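Local coordinates for hypothetical protein (Prochlorococcus marinus, PDB 2HX5), which probably hydrolyses 1,4-dihydroxy-2-naphthoyl-CoA to 1,4-dihydroxy-2-naphthoate and free CoA, a step in the making of phylloquinone (vitamin K1), at residues Glu64-Arg78 and Gln111-Ala125. Residues are numbered along the deposited sequence; the frame is centred on the assembly and turned at random.
Sequences EVALPIIHCQADFRR and QIAAHALIRHLAINA
The carbonyl oxygen A113 O is gripped twice, by R77 N at 2.8 Å and by R78 N at 3.0 Å, where 64-78 leaves its strand. From there 65-76 and 111-124 run antiparallel, paired by backbone bonds as far as A125 N and E64 O but interrupted at L67-P68, where P68 N has no hydrogen for L121 O although P68 O still accepts from L121 N. Midway 64-78 takes in an extra residue: I70 and H71 both face R119, a classic beta bulge, in which R119 O accepts from I70 N and H71 O from R119 N. Beside it the imidazole of H120 adds a side-chain bond, ND1 donating to L67 O at 2.9 Å with the oxygen close to the ring plane, while I69 CG1 lies over a face of the same ring, 3.9 Å from its centroid. Were H120 an alanine, L67 O would probably lose this donor and I69 CG1 the ring face it rests on. These strands belong to the antiparallel sheet of a hot-dog fold. Small A74 and A116 suit its inner face, meeting CB to CB at 4.0 Å under helix 29-45, and branched I118 fills space against I69. On the other face CG of R119 stands anti to the backbone N (chi1 -173°) and a bend at chi3 sets the guanidinium alongside the H71 ring, planes 10° apart, with H71 CD2 over one of its faces; NE is held by Q101. H71 NE2 bonds in its ring plane to a lone pair of Q73 OE1, and ND1 reaches D75 of the second subunit, where the sheet continues. D75 in turn lays its CB over the H115 ring, 3.9 Å from the centroid, while its OD1 accepts from H71 of that subunit.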
loop_
_atom_site.group_PDB
_atom_site.type_symbol
_atom_site.label_atom_id
_atom_site.label_comp_id
_atom_site.label_asym_id
_atom_site.label_seq_id
_atom_site.Cartn_x
_atom_site.Cartn_y
_atom_site.Cartn_z
ATOM N N GLU A 64 -7.919 5.262 -25.068
ATOM C CA GLU A 64 -8.143 6.656 -25.369
ATOM C C GLU A 64 -8.953 7.392 -24.312
ATOM O O GLU A 64 -8.842 8.595 -24.205
ATOM C CB GLU A 64 -8.756 6.732 -26.724
ATOM C CG GLU A 64 -7.630 6.275 -27.733
ATOM C CD GLU A 64 -8.126 5.556 -28.967
ATOM O OE1 GLU A 64 -8.678 4.444 -28.831
ATOM O OE2 GLU A 64 -7.915 6.087 -30.075
ATOM N N VAL A 65 -9.735 6.647 -23.535
ATOM C CA VAL A 65 -10.666 7.219 -22.521
ATOM C C VAL A 65 -10.161 6.847 -21.139
ATOM O O VAL A 65 -9.876 5.653 -20.909
ATOM C CB VAL A 65 -12.122 6.697 -22.716
ATOM C CG1 VAL A 65 -13.033 7.205 -21.617
ATOM C CG2 VAL A 65 -12.652 7.141 -24.079
ATOM N N ALA A 66 -9.957 7.852 -20.278
ATOM C CA ALA A 66 -9.590 7.667 -18.881
ATOM C C ALA A 66 -10.895 7.679 -18.082
ATOM O O ALA A 66 -11.874 8.265 -18.473
ATOM C CB ALA A 66 -8.690 8.808 -18.380
ATOM N N LEU A 67 -10.909 6.973 -16.960
ATOM C CA LEU A 67 -12.098 6.846 -16.078
ATOM C C LEU A 67 -11.725 7.302 -14.653
ATOM O O LEU A 67 -11.840 6.508 -13.665
ATOM C CB LEU A 67 -12.616 5.414 -16.083
ATOM C CG LEU A 67 -13.040 4.800 -17.401
ATOM C CD1 LEU A 67 -13.375 3.339 -17.279
ATOM C CD2 LEU A 67 -14.264 5.521 -17.968
ATOM N N PRO A 68 -11.269 8.531 -14.505
ATOM C CA PRO A 68 -10.863 8.986 -13.167
ATOM C C PRO A 68 -12.013 8.936 -12.152
ATOM O O PRO A 68 -13.170 9.223 -12.442
ATOM C CB PRO A 68 -10.458 10.434 -13.367
ATOM C CG PRO A 68 -11.168 10.858 -14.629
ATOM C CD PRO A 68 -11.107 9.620 -15.488
ATOM N N ILE A 69 -11.636 8.571 -10.951
ATOM C CA ILE A 69 -12.507 8.626 -9.813
ATOM C C ILE A 69 -12.620 10.072 -9.350
ATOM O O ILE A 69 -11.622 10.703 -8.980
ATOM C CB ILE A 69 -12.017 7.670 -8.680
ATOM C CG1 ILE A 69 -12.150 6.223 -9.204
ATOM C CG2 ILE A 69 -12.764 7.865 -7.384
ATOM C CD1 ILE A 69 -11.292 5.150 -8.480
ATOM N N ILE A 70 -13.855 10.592 -9.306
ATOM C CA ILE A 70 -14.086 11.945 -8.872
ATOM C C ILE A 70 -14.627 12.033 -7.435
ATOM O O ILE A 70 -14.584 13.107 -6.837
ATOM C CB ILE A 70 -15.011 12.718 -9.850
ATOM C CG1 ILE A 70 -16.304 11.971 -10.099
ATOM C CG2 ILE A 70 -14.245 12.932 -11.151
ATOM C CD1 ILE A 70 -17.460 12.833 -10.695
ATOM N N HIS A 71 -15.165 10.936 -6.926
ATOM C CA HIS A 71 -15.723 10.881 -5.557
ATOM C C HIS A 71 -15.707 9.452 -5.102
ATOM O O HIS A 71 -15.982 8.533 -5.877
ATOM C CB HIS A 71 -17.154 11.430 -5.506
ATOM C CG HIS A 71 -17.838 11.227 -4.193
ATOM N ND1 HIS A 71 -17.566 12.021 -3.099
ATOM C CD2 HIS A 71 -18.761 10.318 -3.785
ATOM C CE1 HIS A 71 -18.272 11.591 -2.061
ATOM N NE2 HIS A 71 -19.020 10.567 -2.451
ATOM N N CYS A 72 -15.408 9.232 -3.842
ATOM C CA CYS A 72 -15.653 7.946 -3.231
ATOM C C CYS A 72 -15.893 8.093 -1.754
ATOM O O CYS A 72 -15.585 9.147 -1.153
ATOM C CB CYS A 72 -14.516 6.966 -3.429
ATOM S SG CYS A 72 -12.906 7.495 -2.695
ATOM N N GLN A 73 -16.563 7.109 -1.176
ATOM C CA GLN A 73 -16.915 7.127 0.224
ATOM C C GLN A 73 -17.137 5.705 0.716
ATOM O O GLN A 73 -17.366 4.780 -0.042
ATOM C CB GLN A 73 -18.168 7.961 0.474
ATOM C CG GLN A 73 -19.410 7.514 -0.269
ATOM C CD GLN A 73 -20.576 8.365 0.107
ATOM O OE1 GLN A 73 -20.861 9.393 -0.570
ATOM N NE2 GLN A 73 -21.243 8.020 1.196
ATOM N N ALA A 74 -17.078 5.570 2.025
ATOM C CA ALA A 74 -17.323 4.286 2.682
ATOM C C ALA A 74 -17.868 4.462 4.052
ATOM O O ALA A 74 -17.526 5.457 4.747
ATOM C CB ALA A 74 -16.095 3.435 2.756
ATOM N N ASP A 75 -18.699 3.505 4.480
ATOM C CA ASP A 75 -19.146 3.401 5.885
ATOM C C ASP A 75 -18.598 2.054 6.403
ATOM O O ASP A 75 -18.719 1.033 5.718
ATOM C CB ASP A 75 -20.662 3.362 5.988
ATOM C CG ASP A 75 -21.386 4.633 5.643
ATOM O OD1 ASP A 75 -20.854 5.634 5.198
ATOM O OD2 ASP A 75 -22.647 4.571 5.760
ATOM N N PHE A 76 -18.053 2.068 7.609
ATOM C CA PHE A 76 -17.475 0.894 8.241
ATOM C C PHE A 76 -18.373 0.559 9.416
ATOM O O PHE A 76 -18.481 1.337 10.347
ATOM C CB PHE A 76 -16.033 1.198 8.657
ATOM C CG PHE A 76 -15.155 1.653 7.553
ATOM C CD1 PHE A 76 -15.088 3.009 7.223
ATOM C CD2 PHE A 76 -14.362 0.784 6.813
ATOM C CE1 PHE A 76 -14.317 3.479 6.237
ATOM C CE2 PHE A 76 -13.533 1.287 5.818
ATOM C CZ PHE A 76 -13.554 2.611 5.497
ATOM N N ARG A 77 -18.989 -0.616 9.378
ATOM C CA ARG A 77 -20.063 -0.949 10.305
ATOM C C ARG A 77 -19.622 -1.979 11.306
ATOM O O ARG A 77 -19.989 -1.879 12.494
ATOM C CB ARG A 77 -21.295 -1.483 9.546
ATOM C CG ARG A 77 -21.767 -0.635 8.328
ATOM C CD ARG A 77 -22.207 0.806 8.658
ATOM N NE ARG A 77 -23.484 0.814 9.374
ATOM C CZ ARG A 77 -23.715 1.411 10.541
ATOM N NH1 ARG A 77 -22.761 2.107 11.166
ATOM N NH2 ARG A 77 -24.921 1.323 11.087
ATOM N N ARG A 78 -18.856 -2.982 10.869
ATOM C CA ARG A 78 -18.343 -4.044 11.778
ATOM C C ARG A 78 -16.887 -4.294 11.514
ATOM O O ARG A 78 -16.452 -4.188 10.386
ATOM C CB ARG A 78 -19.127 -5.333 11.531
ATOM C CG ARG A 78 -20.594 -5.208 11.868
ATOM C CD ARG A 78 -21.421 -6.365 11.412
ATOM N NE ARG A 78 -22.377 -6.708 12.451
ATOM C CZ ARG A 78 -22.196 -7.669 13.356
ATOM N NH1 ARG A 78 -21.098 -8.434 13.346
ATOM N NH2 ARG A 78 -23.137 -7.882 14.274
ATOM N N GLN A 111 -23.441 -10.836 7.455
ATOM C CA GLN A 111 -23.756 -9.532 7.996
ATOM C C GLN A 111 -22.948 -8.471 7.240
ATOM O O GLN A 111 -21.836 -8.733 6.875
ATOM C CB GLN A 111 -23.384 -9.504 9.445
ATOM C CG GLN A 111 -24.262 -10.488 10.267
ATOM C CD GLN A 111 -24.278 -10.155 11.740
ATOM O OE1 GLN A 111 -23.693 -10.876 12.566
ATOM N NE2 GLN A 111 -24.957 -9.051 12.089
ATOM N N ILE A 112 -23.520 -7.310 7.017
ATOM C CA ILE A 112 -22.814 -6.246 6.307
ATOM C C ILE A 112 -21.758 -5.656 7.221
ATOM O O ILE A 112 -22.099 -5.157 8.304
ATOM C CB ILE A 112 -23.732 -5.127 5.832
ATOM C CG1 ILE A 112 -24.744 -5.666 4.802
ATOM C CG2 ILE A 112 -22.928 -3.998 5.130
ATOM C CD1 ILE A 112 -25.805 -4.633 4.323
ATOM N N ALA A 113 -20.481 -5.736 6.828
ATOM C CA ALA A 113 -19.406 -5.174 7.626
ATOM C C ALA A 113 -19.002 -3.773 7.140
ATOM O O ALA A 113 -18.516 -2.974 7.926
ATOM C CB ALA A 113 -18.212 -6.079 7.560
ATOM N N ALA A 114 -19.205 -3.472 5.872
ATOM C CA ALA A 114 -18.820 -2.199 5.279
ATOM C C ALA A 114 -19.517 -2.056 3.934
ATOM O O ALA A 114 -19.908 -3.055 3.278
ATOM C CB ALA A 114 -17.289 -2.125 5.102
ATOM N N HIS A 115 -19.639 -0.819 3.461
ATOM C CA HIS A 115 -20.059 -0.599 2.110
ATOM C C HIS A 115 -19.389 0.666 1.590
ATOM O O HIS A 115 -18.941 1.492 2.389
ATOM C CB HIS A 115 -21.576 -0.522 1.963
ATOM C CG HIS A 115 -22.229 0.505 2.818
ATOM N ND1 HIS A 115 -22.295 1.833 2.460
ATOM C CD2 HIS A 115 -22.888 0.397 3.993
ATOM C CE1 HIS A 115 -22.994 2.490 3.380
ATOM N NE2 HIS A 115 -23.343 1.642 4.325
ATOM N N ALA A 116 -19.277 0.793 0.275
ATOM C CA ALA A 116 -18.548 1.886 -0.330
ATOM C C ALA A 116 -19.183 2.249 -1.643
ATOM O O ALA A 116 -19.931 1.482 -2.247
ATOM C CB ALA A 116 -17.105 1.507 -0.573
ATOM N N LEU A 117 -18.846 3.428 -2.144
ATOM C CA LEU A 117 -19.374 3.947 -3.399
ATOM C C LEU A 117 -18.221 4.647 -4.096
ATOM O O LEU A 117 -17.510 5.443 -3.462
ATOM C CB LEU A 117 -20.509 4.941 -3.115
ATOM C CG LEU A 117 -21.161 5.535 -4.331
ATOM C CD1 LEU A 117 -22.150 4.524 -4.968
ATOM C CD2 LEU A 117 -22.032 6.796 -3.955
ATOM N N ILE A 118 -17.995 4.391 -5.383
ATOM C CA ILE A 118 -16.949 4.993 -6.188
ATOM C C ILE A 118 -17.601 5.544 -7.434
ATOM O O ILE A 118 -18.304 4.810 -8.128
ATOM C CB ILE A 118 -15.857 3.989 -6.563
ATOM C CG1 ILE A 118 -15.149 3.456 -5.325
ATOM C CG2 ILE A 118 -14.793 4.674 -7.470
ATOM C CD1 ILE A 118 -13.978 2.484 -5.611
ATOM N N ARG A 119 -17.400 6.832 -7.723
ATOM C CA ARG A 119 -17.928 7.501 -8.917
ATOM C C ARG A 119 -16.843 7.905 -9.865
ATOM O O ARG A 119 -15.867 8.512 -9.467
ATOM C CB ARG A 119 -18.726 8.735 -8.474
ATOM C CG ARG A 119 -19.471 9.432 -9.584
ATOM C CD ARG A 119 -20.258 10.678 -9.067
ATOM N NE ARG A 119 -21.127 10.307 -7.964
ATOM C CZ ARG A 119 -21.231 10.960 -6.785
ATOM N NH1 ARG A 119 -20.623 12.134 -6.538
ATOM N NH2 ARG A 119 -21.963 10.441 -5.817
ATOM N N HIS A 120 -17.045 7.552 -11.151
ATOM C CA HIS A 120 -16.108 7.801 -12.220
ATOM C C HIS A 120 -16.655 8.743 -13.259
ATOM O O HIS A 120 -17.863 8.704 -13.541
ATOM C CB HIS A 120 -15.819 6.485 -12.970
ATOM C CG HIS A 120 -15.203 5.384 -12.148
ATOM N ND1 HIS A 120 -13.867 5.024 -12.255
ATOM C CD2 HIS A 120 -15.770 4.525 -11.256
ATOM C CE1 HIS A 120 -13.649 4.012 -11.405
ATOM N NE2 HIS A 120 -14.787 3.668 -10.830
ATOM N N LEU A 121 -15.771 9.509 -13.881
ATOM C CA LEU A 121 -16.116 10.332 -15.022
ATOM C C LEU A 121 -15.283 9.819 -16.194
ATOM O O LEU A 121 -14.063 9.579 -16.027
ATOM C CB LEU A 121 -15.743 11.788 -14.702
ATOM C CG LEU A 121 -16.103 12.969 -15.561
ATOM C CD1 LEU A 121 -17.592 12.969 -15.915
ATOM C CD2 LEU A 121 -15.725 14.229 -14.750
ATOM N N ALA A 122 -15.903 9.745 -17.371
ATOM C CA ALA A 122 -15.145 9.440 -18.590
ATOM C C ALA A 122 -14.578 10.736 -19.179
ATOM O O ALA A 122 -15.339 11.681 -19.424
ATOM C CB ALA A 122 -15.998 8.684 -19.633
ATOM N N ILE A 123 -13.260 10.777 -19.389
ATOM C CA ILE A 123 -12.601 11.886 -20.067
ATOM C C ILE A 123 -11.675 11.358 -21.128
ATOM O O ILE A 123 -11.155 10.243 -21.049
ATOM C CB ILE A 123 -11.825 12.803 -19.101
ATOM C CG1 ILE A 123 -10.647 12.062 -18.463
ATOM C CG2 ILE A 123 -12.800 13.371 -18.061
ATOM C CD1 ILE A 123 -9.821 12.918 -17.465
ATOM N N ASN A 124 -11.411 12.176 -22.132
ATOM C CA ASN A 124 -10.394 11.840 -23.125
ATOM C C ASN A 124 -9.069 11.888 -22.389
ATOM O O ASN A 124 -8.755 12.889 -21.725
ATOM C CB ASN A 124 -10.462 12.818 -24.282
ATOM C CG ASN A 124 -9.382 12.572 -25.319
ATOM O OD1 ASN A 124 -8.234 12.919 -25.112
ATOM N ND2 ASN A 124 -9.742 11.975 -26.423
ATOM N N ALA A 125 -8.267 10.835 -22.518
ATOM C CA ALA A 125 -7.047 10.771 -21.739
ATOM C C ALA A 125 -6.034 11.874 -22.069
ATOM O O ALA A 125 -5.257 12.251 -21.203
ATOM C CB ALA A 125 -6.379 9.351 -21.875
#